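Local coordinates for protein 3-deoxy-D-manno-octulosonate 8-phosphate phosphatase KdsC (Haemophilus influenzae, PDB 4HGP) that hydrolyses 3-deoxy-D-manno-octulosonate 8-phosphate to 3-deoxy-D-manno-octulosonate and inorganic phosphate, a magnesium-dependent step of lipopolysaccharide biosynthesis, at residues E6-V11 against A50-A55; L42-L47 against G146-M151; G59-I64 against F77-L82. One frame throughout, in Å; residues are numbered along the deposited sequence.

Contact 1: residues E6-V11 against A50-A55; sequences ENIKFV and ADIQVA
Phe10 and Val11 pair in parallel with Gln53 and Val54, joining two neighbouring strands in the central sheet of the HAD-type Rossmann-like fold. The ring of Phe10 lies along the partner strand rather than beside a single residue. Its CD1 edge meets Gln53 O at 3.4 Å, while CZ reaches Ala55 CB at 3.4 Å; with CG anti to the backbone N (chi1 -169°), the ring is carried forward to Ala55. Ring and Gln53 amide planes stand 37° apart, and the amide NE2 turns away to Ala95 O in the helix 84-95. On the other face, Val11 CG2 meets Ile52 CG2 at 3.9 Å, where Met151 and Ile155 of helix 147-158 cover Val11. The parallel backbones are joined by Gln53 N to Lys9 O (3.0 Å), Val11 N to Gln53 O (2.9 Å) and Ala55 N to Val11 O (2.7 Å). Before the strands begin, Asp51, the positive-phi residue of the Schellman motif ending helix 38-49, receives the bent Lys9 chain in a salt bridge. Lys9 NZ approaches Asp51 OD2 at 3.0 Å from the anti side of the carboxylate, 20° out of its plane.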
loop_
_atom_site.group_PDB
_atom_site.type_symbol
_atom_site.label_atom_id
_atom_site.label_comp_id
_atom_site.label_asym_id
_atom_site.label_seq_id
_atom_site.Cartn_x
_atom_site.Cartn_y
_atom_site.Cartn_z
ATOM N N GLU A 6 -4.113 1.225 33.818
ATOM C CA GLU A 6 -3.368 1.923 34.859
ATOM C C GLU A 6 -2.203 1.131 35.433
ATOM O O GLU A 6 -1.242 1.706 35.952
ATOM C CB GLU A 6 -4.314 2.286 36.000
ATOM C CG GLU A 6 -4.851 3.676 35.912
ATOM C CD GLU A 6 -5.713 4.047 37.096
ATOM O OE1 GLU A 6 -5.858 3.228 38.029
ATOM O OE2 GLU A 6 -6.250 5.167 37.091
ATOM N N ASN A 7 -2.294 -0.189 35.365
ATOM C CA ASN A 7 -1.299 -1.032 36.008
ATOM C C ASN A 7 -0.420 -1.798 35.023
ATOM O O ASN A 7 0.250 -2.762 35.394
ATOM C CB ASN A 7 -1.981 -1.982 36.992
ATOM C CG ASN A 7 -2.697 -1.243 38.114
ATOM O OD1 ASN A 7 -2.247 -0.187 38.576
ATOM N ND2 ASN A 7 -3.818 -1.798 38.560
ATOM N N ILE A 8 -0.419 -1.360 33.767
ATOM C CA ILE A 8 0.427 -1.980 32.760
ATOM C C ILE A 8 1.874 -1.502 32.871
ATOM O O ILE A 8 2.152 -0.296 32.876
ATOM C CB ILE A 8 -0.099 -1.761 31.324
ATOM C CG1 ILE A 8 -1.501 -2.354 31.170
ATOM C CG2 ILE A 8 0.857 -2.375 30.310
ATOM C CD1 ILE A 8 -1.648 -3.755 31.736
ATOM N N LYS A 9 2.787 -2.465 32.975
ATOM C CA LYS A 9 4.212 -2.188 33.075
ATOM C C LYS A 9 4.966 -2.879 31.944
ATOM O O LYS A 9 6.178 -2.725 31.801
ATOM C CB LYS A 9 4.740 -2.678 34.425
ATOM C CG LYS A 9 4.003 -2.114 35.623
ATOM C CD LYS A 9 4.355 -0.651 35.839
ATOM C CE LYS A 9 5.829 -0.500 36.137
ATOM N NZ LYS A 9 6.225 0.918 36.202
ATOM N N PHE A 10 4.243 -3.639 31.130
ATOM C CA PHE A 10 4.878 -4.466 30.110
ATOM C C PHE A 10 3.926 -4.683 28.943
ATOM O O PHE A 10 2.772 -5.051 29.145
ATOM C CB PHE A 10 5.274 -5.811 30.721
ATOM C CG PHE A 10 6.159 -6.657 29.840
ATOM C CD1 PHE A 10 7.040 -6.073 28.942
ATOM C CD2 PHE A 10 6.107 -8.041 29.923
ATOM C CE1 PHE A 10 7.854 -6.853 28.137
ATOM C CE2 PHE A 10 6.916 -8.830 29.125
ATOM C CZ PHE A 10 7.794 -8.233 28.232
ATOM N N VAL A 11 4.415 -4.445 27.731
ATOM C CA VAL A 11 3.629 -4.666 26.520
ATOM C C VAL A 11 4.334 -5.641 25.582
ATOM O O VAL A 11 5.489 -5.428 25.201
ATOM C CB VAL A 11 3.385 -3.355 25.742
ATOM C CG1 VAL A 11 2.628 -3.648 24.464
ATOM C CG2 VAL A 11 2.633 -2.341 26.600
ATOM N N ALA A 50 8.551 5.815 29.662
ATOM C CA ALA A 50 7.590 5.945 30.748
ATOM C C ALA A 50 7.616 4.737 31.680
ATOM O O ALA A 50 6.650 4.481 32.401
ATOM C CB ALA A 50 6.196 6.145 30.190
ATOM N N ASP A 51 8.727 4.006 31.653
ATOM C CA ASP A 51 8.922 2.815 32.479
ATOM C C ASP A 51 7.927 1.697 32.180
ATOM O O ASP A 51 7.462 1.008 33.090
ATOM C CB ASP A 51 8.900 3.152 33.973
ATOM C CG ASP A 51 9.704 2.163 34.801
ATOM O OD1 ASP A 51 10.895 1.959 34.492
ATOM O OD2 ASP A 51 9.145 1.584 35.756
ATOM N N ILE A 52 7.605 1.531 30.902
ATOM C CA ILE A 52 6.833 0.395 30.433
ATOM C C ILE A 52 7.709 -0.333 29.417
ATOM O O ILE A 52 8.053 0.226 28.374
ATOM C CB ILE A 52 5.515 0.838 29.752
ATOM C CG1 ILE A 52 4.675 1.695 30.704
ATOM C CG2 ILE A 52 4.721 -0.372 29.269
ATOM C CD1 ILE A 52 3.535 2.415 30.014
ATOM N N GLN A 53 8.099 -1.564 29.737
ATOM C CA GLN A 53 8.952 -2.327 28.840
ATOM C C GLN A 53 8.160 -2.797 27.629
ATOM O O GLN A 53 6.946 -2.947 27.698
ATOM C CB GLN A 53 9.572 -3.519 29.567
ATOM C CG GLN A 53 10.374 -3.135 30.796
ATOM C CD GLN A 53 10.961 -4.338 31.501
ATOM O OE1 GLN A 53 11.873 -4.982 30.991
ATOM N NE2 GLN A 53 10.431 -4.651 32.680
ATOM N N VAL A 54 8.849 -3.031 26.521
ATOM C CA VAL A 54 8.189 -3.497 25.309
ATOM C C VAL A 54 8.860 -4.787 24.824
ATOM O O VAL A 54 10.084 -4.883 24.793
ATOM C CB VAL A 54 8.216 -2.408 24.198
ATOM C CG1 VAL A 54 7.573 -2.921 22.911
ATOM C CG2 VAL A 54 7.530 -1.128 24.670
ATOM N N ALA A 55 8.061 -5.784 24.464
ATOM C CA ALA A 55 8.607 -7.024 23.919
ATOM C C ALA A 55 7.915 -7.432 22.626
ATOM O O ALA A 55 6.756 -7.084 22.375
ATOM C CB ALA A 55 8.530 -8.148 24.946
HETATM O O HOH W 1 8.284 -2.281 33.651
HETATM O O HOH W 2 4.959 3.052 34.188
#

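Contact 2: residues L42-L47 against G146-M151. With KDO (3-deoxy-alpha-D-manno-oct-2-ulopyranosonic acid), chain D.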
loop_
_atom_site.group_PDB
_atom_site.type_symbol
_atom_site.label_atom_id
_atom_site.label_comp_id
_atom_site.label_asym_id
_atom_site.label_seq_id
_atom_site.Cartn_x
_atom_site.Cartn_y
_atom_site.Cartn_z
ATOM N N LEU A 42 7.621 5.603 17.426
ATOM C CA LEU A 42 7.659 6.644 18.434
ATOM C C LEU A 42 6.883 6.230 19.670
ATOM O O LEU A 42 7.285 6.550 20.769
ATOM C CB LEU A 42 7.136 7.973 17.900
ATOM C CG LEU A 42 7.607 9.141 18.771
ATOM C CD1 LEU A 42 9.116 9.107 18.960
ATOM C CD2 LEU A 42 7.170 10.464 18.167
ATOM N N GLY A 43 5.777 5.513 19.479
ATOM C CA GLY A 43 4.983 5.023 20.590
ATOM C C GLY A 43 5.770 4.027 21.419
ATOM O O GLY A 43 5.674 4.009 22.652
ATOM N N ILE A 44 6.557 3.200 20.738
ATOM C CA ILE A 44 7.409 2.209 21.401
ATOM C C ILE A 44 8.430 2.884 22.309
ATOM O O ILE A 44 8.628 2.464 23.450
ATOM C CB ILE A 44 8.111 1.280 20.371
ATOM C CG1 ILE A 44 7.135 0.207 19.883
ATOM C CG2 ILE A 44 9.347 0.624 20.980
ATOM C CD1 ILE A 44 7.608 -0.563 18.668
ATOM N N LYS A 45 9.054 3.946 21.804
ATOM C CA LYS A 45 10.042 4.709 22.565
ATOM C C LYS A 45 9.424 5.446 23.741
ATOM O O LYS A 45 10.052 5.590 24.787
ATOM C CB LYS A 45 10.762 5.713 21.665
ATOM C CG LYS A 45 11.530 5.093 20.506
ATOM C CD LYS A 45 12.482 4.002 20.971
ATOM C CE LYS A 45 13.524 4.532 21.940
ATOM N NZ LYS A 45 14.570 3.510 22.213
ATOM N N MET A 46 8.193 5.921 23.549
ATOM C CA MET A 46 7.447 6.630 24.587
ATOM C C MET A 46 7.086 5.729 25.762
ATOM O O MET A 46 7.196 6.131 26.920
ATOM C CB MET A 46 6.186 7.269 24.000
ATOM C CG MET A 46 6.457 8.463 23.101
ATOM S SD MET A 46 4.977 9.106 22.305
ATOM C CE MET A 46 5.605 10.577 21.517
ATOM N N LEU A 47 6.657 4.508 25.460
ATOM C CA LEU A 47 6.333 3.531 26.492
ATOM C C LEU A 47 7.563 3.198 27.328
ATOM O O LEU A 47 7.519 3.232 28.560
ATOM C CB LEU A 47 5.789 2.246 25.865
ATOM C CG LEU A 47 4.366 2.220 25.312
ATOM C CD1 LEU A 47 4.149 0.940 24.511
ATOM C CD2 LEU A 47 3.353 2.307 26.428
ATOM N N GLY A 146 -0.675 2.328 12.684
ATOM C CA GLY A 146 -0.638 3.105 13.905
ATOM C C GLY A 146 -1.443 2.460 15.016
ATOM O O GLY A 146 -1.759 3.105 16.015
ATOM N N ALA A 147 -1.792 1.192 14.821
ATOM C CA ALA A 147 -2.571 0.438 15.797
ATOM C C ALA A 147 -1.812 0.338 17.115
ATOM O O ALA A 147 -2.400 0.473 18.182
ATOM C CB ALA A 147 -2.909 -0.942 15.262
ATOM N N PHE A 148 -0.507 0.111 17.044
ATOM C CA PHE A 148 0.293 0.059 18.263
ATOM C C PHE A 148 0.285 1.432 18.943
ATOM O O PHE A 148 0.025 1.530 20.136
ATOM C CB PHE A 148 1.726 -0.399 17.979
ATOM C CG PHE A 148 2.556 -0.600 19.218
ATOM C CD1 PHE A 148 3.154 0.478 19.855
ATOM C CD2 PHE A 148 2.751 -1.870 19.735
ATOM C CE1 PHE A 148 3.913 0.298 21.001
ATOM C CE2 PHE A 148 3.514 -2.058 20.882
ATOM C CZ PHE A 148 4.099 -0.974 21.512
ATOM N N ARG A 149 0.537 2.491 18.175
ATOM C CA ARG A 149 0.564 3.844 18.737
ATOM C C ARG A 149 -0.763 4.235 19.401
ATOM O O ARG A 149 -0.778 4.953 20.400
ATOM C CB ARG A 149 0.926 4.871 17.661
ATOM C CG ARG A 149 0.932 6.319 18.140
ATOM C CD ARG A 149 1.911 6.575 19.282
ATOM N NE ARG A 149 1.994 8.002 19.581
ATOM C CZ ARG A 149 2.712 8.874 18.878
ATOM N NH1 ARG A 149 3.431 8.466 17.835
ATOM N NH2 ARG A 149 2.715 10.159 19.217
ATOM N N GLU A 150 -1.873 3.765 18.837
ATOM C CA GLU A 150 -3.183 4.052 19.401
ATOM C C GLU A 150 -3.280 3.413 20.767
ATOM O O GLU A 150 -3.783 4.014 21.723
ATOM C CB GLU A 150 -4.280 3.498 18.506
ATOM C CG GLU A 150 -5.678 3.777 19.031
ATOM C CD GLU A 150 -6.724 2.980 18.299
ATOM O OE1 GLU A 150 -7.846 2.841 18.839
ATOM O OE2 GLU A 150 -6.418 2.496 17.183
ATOM N N MET A 151 -2.790 2.186 20.854
ATOM C CA MET A 151 -2.740 1.496 22.132
ATOM C C MET A 151 -1.792 2.197 23.114
ATOM O O MET A 151 -2.175 2.486 24.256
ATOM C CB MET A 151 -2.311 0.044 21.946
ATOM C CG MET A 151 -2.069 -0.688 23.253
ATOM S SD MET A 151 -1.264 -2.285 23.046
ATOM C CE MET A 151 0.339 -1.734 22.493
HETATM C C1 KDO D . 10.671 5.059 13.998
HETATM O O1A KDO D . 11.721 4.628 13.463
HETATM O O1B KDO D . 9.592 4.443 13.826
HETATM C C2 KDO D . 10.685 6.309 14.821
HETATM O O2 KDO D . 9.287 6.569 15.250
HETATM C C3 KDO D . 11.358 6.154 15.775
HETATM C C4 KDO D . 11.715 7.181 16.450
HETATM O O4 KDO D . 13.135 6.888 16.920
HETATM C C5 KDO D . 11.832 8.497 15.775
HETATM O O5 KDO D . 13.121 8.547 15.364
HETATM C C6 KDO D . 10.854 8.915 14.549
HETATM O O6 KDO D . 11.156 7.482 13.991
HETATM C C7 KDO D . 11.198 9.862 13.746
HETATM O O7 KDO D . 12.648 9.950 13.682
HETATM C C8 KDO D . 10.586 11.246 14.183
HETATM O O8 KDO D . 10.543 12.257 13.237
#
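Phe148 and Arg149, adjacent on the first turn of helix 147-158, make the contact with helix 38-49 in two different ways. The short helical segments run in roughly the same direction, 31° apart, with their axes 8.9 Å from each other at closest approach. Gly146 supplies the N-cap of the second helix, its O accepting the Glu150 N-H. Two residues on, in the first turn, Phe148 points toward the partner, CG anti to the backbone N (chi1 -174°), and brings the CE1-CZ end of its ring against both Ile44 and Leu47. Ile44 crosses it at about a right angle, Ile44 CG1 lying 3.4 Å from Phe148 CE1, with the isoleucine CD1 over one face. Leu47 and Phe148 reach toward each other, CD1 of Leu47 lying 3.6 Å from CZ of Phe148, oblique to the ring. The ring edge reaches the backbone of Gly43. Arg149 packs its CD on Gly43 CA at 3.7 Å, where the lack of a side chain permits the close approach, and its guanidinium spreads between Leu42 and Met46, whose SD lies 3.8 Å above one face, offset toward the rim. The polar end has other partners: NE forms a salt bridge with Asp153, and NH1 a hydrogen bond with Arg39 O and a salt bridge with Asp108 of the second subunit. Met151 lays its CE on a face of the Phe148 ring. The result is a helix-helix packing layer on one face of the HAD Rossmann-like core, beside the sugar-acid site where Leu42 N lies 2.9 Å from KDO O2.

Contact 3: residues G59-I64 against F77-L82. With KDO (3-deoxy-alpha-D-manno-oct-2-ulopyranosonic acid), chain B; VN4 (oxido(dioxo)vanadium), chain C.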
loop_
_atom_site.group_PDB
_atom_site.type_symbol
_atom_site.label_atom_id
_atom_site.label_comp_id
_atom_site.label_asym_id
_atom_site.label_seq_id
_atom_site.Cartn_x
_atom_site.Cartn_y
_atom_site.Cartn_z
ATOM N N GLY A 59 5.699 -15.383 15.251
ATOM C CA GLY A 59 5.823 -16.734 14.739
ATOM C C GLY A 59 6.790 -16.824 13.571
ATOM O O GLY A 59 7.093 -17.914 13.083
ATOM N N ARG A 60 7.261 -15.669 13.110
ATOM C CA ARG A 60 8.274 -15.603 12.061
ATOM C C ARG A 60 9.539 -14.924 12.572
ATOM O O ARG A 60 9.496 -14.114 13.499
ATOM C CB ARG A 60 7.757 -14.838 10.833
ATOM C CG ARG A 60 6.511 -15.417 10.197
ATOM C CD ARG A 60 6.304 -14.823 8.819
ATOM N NE ARG A 60 7.411 -15.172 7.935
ATOM C CZ ARG A 60 7.438 -16.247 7.159
ATOM N NH1 ARG A 60 6.407 -17.086 7.137
ATOM N NH2 ARG A 60 8.500 -16.485 6.403
ATOM N N ASP A 61 10.666 -15.261 11.952
ATOM C CA ASP A 61 11.946 -14.652 12.286
ATOM C C ASP A 61 12.631 -14.251 10.990
ATOM O O ASP A 61 12.512 -14.946 9.979
ATOM C CB ASP A 61 12.830 -15.639 13.052
ATOM C CG ASP A 61 14.063 -14.977 13.669
ATOM O OD1 ASP A 61 14.349 -13.815 13.334
ATOM O OD2 ASP A 61 14.748 -15.623 14.494
ATOM N N SER A 62 13.353 -13.141 11.032
ATOM C CA SER A 62 14.117 -12.649 9.888
ATOM C C SER A 62 15.165 -11.647 10.364
ATOM O O SER A 62 14.962 -10.962 11.367
ATOM C CB SER A 62 13.195 -11.980 8.864
ATOM O OG SER A 62 12.761 -10.709 9.322
ATOM N N PRO A 63 16.292 -11.549 9.641
ATOM C CA PRO A 63 17.298 -10.525 9.947
ATOM C C PRO A 63 16.713 -9.113 9.862
ATOM O O PRO A 63 17.162 -8.214 10.579
ATOM C CB PRO A 63 18.345 -10.726 8.849
ATOM C CG PRO A 63 18.172 -12.137 8.410
ATOM C CD PRO A 63 16.707 -12.414 8.524
ATOM N N ILE A 64 15.718 -8.937 8.996
ATOM C CA ILE A 64 15.019 -7.663 8.849
ATOM C C ILE A 64 14.304 -7.263 10.129
ATOM O O ILE A 64 14.427 -6.132 10.585
ATOM C CB ILE A 64 13.958 -7.722 7.747
ATOM C CG1 ILE A 64 14.547 -8.313 6.466
ATOM C CG2 ILE A 64 13.382 -6.327 7.496
ATOM C CD1 ILE A 64 13.576 -8.345 5.325
ATOM N N PHE A 77 12.450 -10.525 23.519
ATOM C CA PHE A 77 11.716 -11.014 22.347
ATOM C C PHE A 77 11.925 -12.502 22.062
ATOM O O PHE A 77 12.993 -13.040 22.306
ATOM C CB PHE A 77 12.064 -10.193 21.089
ATOM C CG PHE A 77 13.541 -10.152 20.757
ATOM C CD1 PHE A 77 14.137 -11.177 20.040
ATOM C CD2 PHE A 77 14.322 -9.071 21.136
ATOM C CE1 PHE A 77 15.483 -11.134 19.727
ATOM C CE2 PHE A 77 15.660 -9.022 20.824
ATOM C CZ PHE A 77 16.243 -10.052 20.120
ATOM N N PHE A 78 10.902 -13.159 21.534
ATOM C CA PHE A 78 11.047 -14.514 21.019
ATOM C C PHE A 78 10.500 -14.578 19.589
ATOM O O PHE A 78 9.347 -14.227 19.343
ATOM C CB PHE A 78 10.309 -15.514 21.912
ATOM C CG PHE A 78 10.949 -15.722 23.263
ATOM C CD1 PHE A 78 12.300 -16.020 23.385
ATOM C CD2 PHE A 78 10.198 -15.603 24.418
ATOM C CE1 PHE A 78 12.874 -16.215 24.640
ATOM C CE2 PHE A 78 10.767 -15.787 25.670
ATOM C CZ PHE A 78 12.105 -16.090 25.779
ATOM N N LEU A 79 11.329 -15.013 18.646
ATOM C CA LEU A 79 10.937 -15.032 17.242
ATOM C C LEU A 79 10.800 -16.466 16.720
ATOM O O LEU A 79 11.321 -17.397 17.319
ATOM C CB LEU A 79 11.933 -14.233 16.400
ATOM C CG LEU A 79 12.242 -12.816 16.879
ATOM C CD1 LEU A 79 13.193 -12.113 15.917
ATOM C CD2 LEU A 79 10.960 -11.992 17.082
ATOM N N GLY A 80 10.100 -16.633 15.603
ATOM C CA GLY A 80 9.797 -17.952 15.071
ATOM C C GLY A 80 9.009 -18.819 16.034
ATOM O O GLY A 80 9.108 -20.050 16.014
ATOM N N LYS A 81 8.202 -18.179 16.870
ATOM C CA LYS A 81 7.562 -18.868 17.983
ATOM C C LYS A 81 6.039 -18.910 17.839
ATOM O O LYS A 81 5.358 -17.913 18.056
ATOM C CB LYS A 81 7.963 -18.187 19.293
ATOM C CG LYS A 81 7.531 -18.923 20.544
ATOM C CD LYS A 81 8.605 -19.876 21.049
ATOM C CE LYS A 81 8.186 -20.471 22.385
ATOM N NZ LYS A 81 9.029 -21.620 22.813
ATOM N N LEU A 82 5.514 -20.083 17.487
ATOM C CA LEU A 82 4.106 -20.232 17.134
ATOM C C LEU A 82 3.223 -20.636 18.307
ATOM O O LEU A 82 2.008 -20.443 18.272
ATOM C CB LEU A 82 3.954 -21.238 15.994
ATOM C CG LEU A 82 4.363 -20.690 14.627
ATOM C CD1 LEU A 82 4.312 -21.787 13.590
ATOM C CD2 LEU A 82 3.449 -19.550 14.237
HETATM C C1 KDO B . 2.663 -16.892 6.555
HETATM O O1A KDO B . 3.867 -16.930 6.201
HETATM O O1B KDO B . 1.827 -16.294 5.836
HETATM C C2 KDO B . 2.216 -17.532 7.831
HETATM O O2 KDO B . 0.765 -17.255 7.978
HETATM C C3 KDO B . 2.382 -18.698 7.776
HETATM C C4 KDO B . 2.321 -19.380 8.857
HETATM O O4 KDO B . 3.380 -20.467 8.713
HETATM C C5 KDO B . 2.652 -18.735 10.151
HETATM O O5 KDO B . 3.978 -18.955 10.303
HETATM C C6 KDO B . 2.325 -17.169 10.429
HETATM O O6 KDO B . 2.941 -16.922 9.010
HETATM C C7 KDO B . 2.939 -16.542 11.373
HETATM O O7 KDO B . 4.246 -17.140 11.591
HETATM C C8 KDO B . 2.107 -16.545 12.710
HETATM O O8 KDO B . 2.441 -15.608 13.675
HETATM V V VN4 C . 3.041 -12.695 13.954
HETATM O O1 VN4 C . 4.695 -11.446 13.886
HETATM O O2 VN4 C . 1.276 -12.261 12.935
HETATM O O3 VN4 C . 3.089 -14.297 15.292
HETATM O O HOH W 3 14.218 -17.858 16.086
#
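The backbones of 59-64 and 77-82 come closest at Arg60 and Gly80, whose CA atoms are 4.1 Å apart, and a weak hydrogen bond from Gly80 N to Arg60 O (3.3 Å) joins the loops that follow two neighbouring strands of the sheet. Gly80 sits at positive phi, and its CA-H also points at Gly59 O. Among the side chains, Asp61 and Leu79 cross at about a right angle: the carboxylate lies across Leu79, Asp61 OD1 to Leu79 CD1 at 3.3 Å. A chi1 of -169° carries CG of Asp61 away from the backbone N and lays the carboxylate on Leu79 CB. A water then bridges Asp61 OD2 and Leu79 O, while Arg66 of helix 63-72 holds the same carboxylate in a salt bridge. On the active-site side, Leu82 brings CD2 to 3.7 Å from Gly59 CA, and the same methyl touches KDO C8 at 3.6 Å. The Arg60 side chain leaves 77-82, and its CG passes KDO O7 at 3.2 Å. Its chain bends at chi3 (63°), placing NH1 2.7 Å from the KDO carboxylate atom O1A, an approach oblique to the guanidinium plane, and letting NE pair with Glu31. Val38, Arg68 and Met178 of the third subunit also bind this KDO. Gly59 N donates to vanadate O3 at 2.8 Å; the group is also hydrogen-bonded to Ser58 OG, Lys84 NZ and the backbone N of Val15 and Asp16. The loop after strand 53-57 thus serves the site with two groups: a backbone N-H for the vanadate, in the place expected for the transferred phosphoryl group, and an arginine whose positive charge probably favours the anionic end of KDO, consistent with its inferred substrate-binding role.

Overall arrangement
Contacts 1 and 2 have centres 11 Å apart and touch: Ile52 N meets Leu47 O at the end of helix 38-49, and Val54 CG2 packs on Leu47 CD1 at 4.0 Å. The centre of contact 3 is 21 Å from that of contact 1 and 20 Å from that of contact 2. Along the chain, the segments of contacts 1 and 2 alternate, and contact 3 follows contact 1, nested within the loop that contact 2 closes. Strands 10-13 and 53-57 are neighbours inside the sheet, helices 38-49 and 147-158 cover one face, and the loops of 59-64 and 77-82 form part of the active-site end. Contacts 2 and 3 border two different KDO molecules, and both reach the second subunit.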